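Local coordinates for putative uncharacterized protein (Chaetomium thermophilum, PDB 4X2H) that is of unknown function but has an NTF2-like fold, binds a chain of another protein and may act in nuclear transport, at residues N22-N32 with P56-R67. Residues are numbered along the deposited sequence; the frame is centred on the assembly and turned at random.
Sequences NKPVASGYVNN and PEEWDTMLKEQR
P56 lies over one face of the Y29 ring, its CB 4.0 Å from the ring centroid in a CH-pi contact, where the loop after helix 3-20 of the NTF2-like fold runs beside helix 56-66. CB of P56 also packs on A26, and its CD reaches ND2 of N31, whose OD1 bonds to A44. E57, its chain bent at chi2 (75°), turns OE1 to ND2 of N32 for a nearly straight 2.8 Å bond in the amide plane; a water links its OE2 to OD1 of N32. W59 crosses Y29 at about a right angle, W59 CD1 lying 3.2 Å from Y29 OH; the hydroxyl bonds to H178 and the indole N-H to Y15. The carboxylate of buried D60 grips the loop backbone: OD1 takes V25 N on its syn lone pair (2.9 Å, 166°), and OD2 takes A26 N weakly. R67, extended from CG to NE, brings its guanidinium beside N22, whose OD1 sits over one face, 3.1 Å from R67 CD. With an alanine here, the N22 amide would probably lose the flat group it packs on, and the K23 carbonyl its water-mediated tie to R67. That water accepts from R67 NH1 and donates to K23 O at 2.6 Å.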
loop_
_atom_site.group_PDB
_atom_site.type_symbol
_atom_site.label_atom_id
_atom_site.label_comp_id
_atom_site.label_asym_id
_atom_site.label_seq_id
_atom_site.Cartn_x
_atom_site.Cartn_y
_atom_site.Cartn_z
ATOM N N ASN B 22 0.121 17.766 15.488
ATOM C CA ASN B 22 1.174 17.469 16.459
ATOM C C ASN B 22 0.690 16.562 17.586
ATOM O O ASN B 22 1.043 16.755 18.750
ATOM C CB ASN B 22 1.738 18.761 17.043
ATOM C CG ASN B 22 2.288 19.682 15.977
ATOM O OD1 ASN B 22 2.840 19.227 14.974
ATOM N ND2 ASN B 22 2.131 20.985 16.180
ATOM N N LYS B 23 -0.121 15.576 17.223
ATOM C CA LYS B 23 -0.647 14.612 18.182
ATOM C C LYS B 23 -0.088 13.226 17.872
ATOM O O LYS B 23 0.327 12.965 16.746
ATOM C CB LYS B 23 -2.173 14.609 18.143
ATOM C CG LYS B 23 -2.793 15.885 18.694
ATOM C CD LYS B 23 -4.270 15.980 18.360
ATOM C CE LYS B 23 -4.881 17.254 18.926
ATOM N NZ LYS B 23 -6.234 17.510 18.362
ATOM N N PRO B 24 -0.065 12.333 18.872
ATOM C CA PRO B 24 0.516 11.000 18.663
ATOM C C PRO B 24 -0.379 10.062 17.856
ATOM O O PRO B 24 -1.605 10.152 17.946
ATOM C CB PRO B 24 0.703 10.475 20.090
ATOM C CG PRO B 24 -0.341 11.174 20.881
ATOM C CD PRO B 24 -0.487 12.539 20.269
ATOM N N VAL B 25 0.236 9.172 17.080
ATOM C CA VAL B 25 -0.509 8.170 16.319
ATOM C C VAL B 25 -0.310 6.758 16.873
ATOM O O VAL B 25 -0.835 5.800 16.318
ATOM C CB VAL B 25 -0.111 8.179 14.823
ATOM C CG1 VAL B 25 -0.548 9.479 14.164
ATOM C CG2 VAL B 25 1.389 7.963 14.648
ATOM N N ALA B 26 0.428 6.633 17.974
ATOM C CA ALA B 26 0.762 5.319 18.529
ATOM C C ALA B 26 -0.478 4.502 18.901
ATOM O O ALA B 26 -0.458 3.269 18.857
ATOM C CB ALA B 26 1.665 5.479 19.744
ATOM N N SER B 27 -1.559 5.184 19.262
ATOM C CA SER B 27 -2.787 4.499 19.649
ATOM C C SER B 27 -3.446 3.803 18.455
ATOM O O SER B 27 -4.354 2.987 18.629
ATOM C CB SER B 27 -3.772 5.478 20.287
ATOM O OG SER B 27 -4.341 6.338 19.317
ATOM N N GLY B 28 -2.980 4.119 17.250
ATOM C CA GLY B 28 -3.514 3.514 16.040
ATOM C C GLY B 28 -2.835 2.209 15.653
ATOM O O GLY B 28 -3.189 1.601 14.644
ATOM N N TYR B 29 -1.860 1.781 16.452
ATOM C CA TYR B 29 -1.103 0.553 16.181
ATOM C C TYR B 29 -1.546 -0.597 17.079
ATOM O O TYR B 29 -2.141 -0.373 18.133
ATOM C CB TYR B 29 0.390 0.804 16.365
ATOM C CG TYR B 29 0.973 1.740 15.337
ATOM C CD1 TYR B 29 0.763 3.111 15.422
ATOM C CD2 TYR B 29 1.727 1.257 14.276
ATOM C CE1 TYR B 29 1.290 3.971 14.491
ATOM C CE2 TYR B 29 2.262 2.121 13.333
ATOM C CZ TYR B 29 2.032 3.473 13.447
ATOM O OH TYR B 29 2.553 4.339 12.523
ATOM N N VAL B 30 -1.240 -1.829 16.672
ATOM C CA VAL B 30 -1.672 -3.004 17.425
ATOM C C VAL B 30 -0.984 -3.123 18.783
ATOM O O VAL B 30 -1.528 -3.742 19.692
ATOM C CB VAL B 30 -1.421 -4.317 16.643
ATOM C CG1 VAL B 30 -2.318 -4.390 15.406
ATOM C CG2 VAL B 30 0.066 -4.476 16.296
ATOM N N ASN B 31 0.197 -2.527 18.922
ATOM C CA ASN B 31 1.017 -2.717 20.122
ATOM C C ASN B 31 0.281 -2.425 21.426
ATOM O O ASN B 31 0.412 -3.171 22.396
ATOM C CB ASN B 31 2.270 -1.839 20.066
ATOM C CG ASN B 31 3.147 -2.157 18.881
ATOM O OD1 ASN B 31 2.662 -2.304 17.759
ATOM N ND2 ASN B 31 4.452 -2.273 19.123
ATOM N N ASN B 32 -0.489 -1.343 21.445
ATOM C CA ASN B 32 -1.158 -0.903 22.665
ATOM C C ASN B 32 -2.632 -1.300 22.689
ATOM O O ASN B 32 -3.469 -0.592 23.250
ATOM C CB ASN B 32 -1.013 0.612 22.824
ATOM C CG ASN B 32 0.438 1.048 22.904
ATOM O OD1 ASN B 32 1.290 0.319 23.415
ATOM N ND2 ASN B 32 0.729 2.238 22.390
ATOM N N PRO B 56 5.785 2.134 17.939
ATOM C CA PRO B 56 5.010 3.305 17.512
ATOM C C PRO B 56 5.389 4.556 18.292
ATOM O O PRO B 56 5.327 5.667 17.758
ATOM C CB PRO B 56 3.559 2.901 17.816
ATOM C CG PRO B 56 3.564 1.437 17.866
ATOM C CD PRO B 56 4.910 1.028 18.366
ATOM N N GLU B 57 5.769 4.372 19.553
ATOM C CA GLU B 57 6.180 5.487 20.401
ATOM C C GLU B 57 7.425 6.171 19.849
ATOM O O GLU B 57 7.533 7.399 19.875
ATOM C CB GLU B 57 6.445 5.010 21.833
ATOM C CG GLU B 57 5.182 4.764 22.660
ATOM C CD GLU B 57 4.448 3.488 22.282
ATOM O OE1 GLU B 57 3.291 3.326 22.726
ATOM O OE2 GLU B 57 5.017 2.642 21.555
ATOM N N GLU B 58 8.367 5.377 19.348
ATOM C CA GLU B 58 9.586 5.934 18.775
ATOM C C GLU B 58 9.268 6.691 17.490
ATOM O O GLU B 58 9.828 7.756 17.229
ATOM C CB GLU B 58 10.620 4.837 18.505
ATOM C CG GLU B 58 11.931 5.376 17.947
ATOM C CD GLU B 58 12.996 4.308 17.784
ATOM O OE1 GLU B 58 14.028 4.602 17.141
ATOM O OE2 GLU B 58 12.810 3.182 18.297
ATOM N N TRP B 59 8.361 6.140 16.691
ATOM C CA TRP B 59 7.903 6.802 15.474
ATOM C C TRP B 59 7.286 8.162 15.800
ATOM O O TRP B 59 7.548 9.141 15.107
ATOM C CB TRP B 59 6.913 5.893 14.738
ATOM C CG TRP B 59 6.145 6.511 13.595
ATOM C CD1 TRP B 59 4.805 6.388 13.361
ATOM C CD2 TRP B 59 6.662 7.320 12.527
ATOM N NE1 TRP B 59 4.454 7.067 12.224
ATOM C CE2 TRP B 59 5.576 7.648 11.690
ATOM C CE3 TRP B 59 7.935 7.796 12.196
ATOM C CZ2 TRP B 59 5.721 8.434 10.552
ATOM C CZ3 TRP B 59 8.076 8.584 11.067
ATOM C CH2 TRP B 59 6.978 8.887 10.254
ATOM N N ASP B 60 6.488 8.233 16.863
ATOM C CA ASP B 60 5.940 9.516 17.307
ATOM C C ASP B 60 7.060 10.501 17.658
ATOM O O ASP B 60 6.969 11.700 17.367
ATOM C CB ASP B 60 5.013 9.324 18.513
ATOM C CG ASP B 60 3.564 9.058 18.111
ATOM O OD1 ASP B 60 3.106 9.628 17.097
ATOM O OD2 ASP B 60 2.877 8.286 18.817
ATOM N N THR B 61 8.126 9.994 18.269
ATOM C CA THR B 61 9.256 10.841 18.646
ATOM C C THR B 61 9.998 11.340 17.409
ATOM O O THR B 61 10.421 12.498 17.348
ATOM C CB THR B 61 10.231 10.090 19.571
ATOM O OG1 THR B 61 9.559 9.753 20.788
ATOM C CG2 THR B 61 11.453 10.941 19.898
ATOM N N MET B 62 10.147 10.466 16.420
ATOM C CA MET B 62 10.807 10.828 15.171
ATOM C C MET B 62 10.030 11.922 14.441
ATOM O O MET B 62 10.624 12.833 13.854
ATOM C CB MET B 62 10.963 9.593 14.282
ATOM C CG MET B 62 11.935 8.568 14.849
ATOM S SD MET B 62 11.845 6.955 14.048
ATOM C CE MET B 62 12.403 7.353 12.398
ATOM N N LEU B 63 8.704 11.836 14.482
ATOM C CA LEU B 63 7.860 12.858 13.872
ATOM C C LEU B 63 8.062 14.199 14.571
ATOM O O LEU B 63 8.140 15.241 13.920
ATOM C CB LEU B 63 6.389 12.447 13.927
ATOM C CG LEU B 63 5.957 11.384 12.914
ATOM C CD1 LEU B 63 4.578 10.850 13.275
ATOM C CD2 LEU B 63 5.966 11.946 11.494
ATOM N N LYS B 64 8.150 14.166 15.897
ATOM C CA LYS B 64 8.435 15.370 16.676
ATOM C C LYS B 64 9.772 15.978 16.278
ATOM O O LYS B 64 9.882 17.192 16.082
ATOM C CB LYS B 64 8.442 15.061 18.174
ATOM C CG LYS B 64 7.065 14.933 18.796
ATOM C CD LYS B 64 7.162 14.697 20.297
ATOM C CE LYS B 64 6.721 13.294 20.666
ATOM N NZ LYS B 64 7.034 12.961 22.085
ATOM N N GLU B 65 10.788 15.131 16.164
ATOM C CA GLU B 65 12.130 15.591 15.833
ATOM C C GLU B 65 12.178 16.161 14.422
ATOM O O GLU B 65 12.923 17.101 14.154
ATOM C CB GLU B 65 13.136 14.448 15.979
ATOM C CG GLU B 65 13.340 14.001 17.423
ATOM C CD GLU B 65 14.090 12.682 17.539
ATOM O OE1 GLU B 65 14.215 11.966 16.522
ATOM O OE2 GLU B 65 14.553 12.361 18.654
ATOM N N GLN B 66 11.372 15.604 13.523
ATOM C CA GLN B 66 11.339 16.087 12.147
ATOM C C GLN B 66 10.822 17.525 12.103
ATOM O O GLN B 66 11.343 18.355 11.358
ATOM C CB GLN B 66 10.468 15.186 11.263
ATOM C CG GLN B 66 10.391 15.663 9.825
ATOM C CD GLN B 66 9.572 14.774 8.927
ATOM O OE1 GLN B 66 10.061 14.294 7.906
ATOM N NE2 GLN B 66 8.314 14.569 9.280
ATOM N N ARG B 67 9.806 17.817 12.909
ATOM C CA ARG B 67 9.239 19.161 12.955
ATOM C C ARG B 67 9.955 20.024 13.990
ATOM O O ARG B 67 9.586 21.179 14.206
ATOM C CB ARG B 67 7.737 19.105 13.254
ATOM C CG ARG B 67 7.358 18.470 14.582
ATOM C CD ARG B 67 5.850 18.512 14.788
ATOM N NE ARG B 67 5.429 17.787 15.989
ATOM C CZ ARG B 67 4.710 16.665 15.997
ATOM N NH1 ARG B 67 4.295 16.099 14.867
ATOM N NH2 ARG B 67 4.393 16.104 17.156
HETATM O O HOH W 1 2.625 13.661 15.723
HETATM O O HOH W 2 4.267 0.185 22.028
#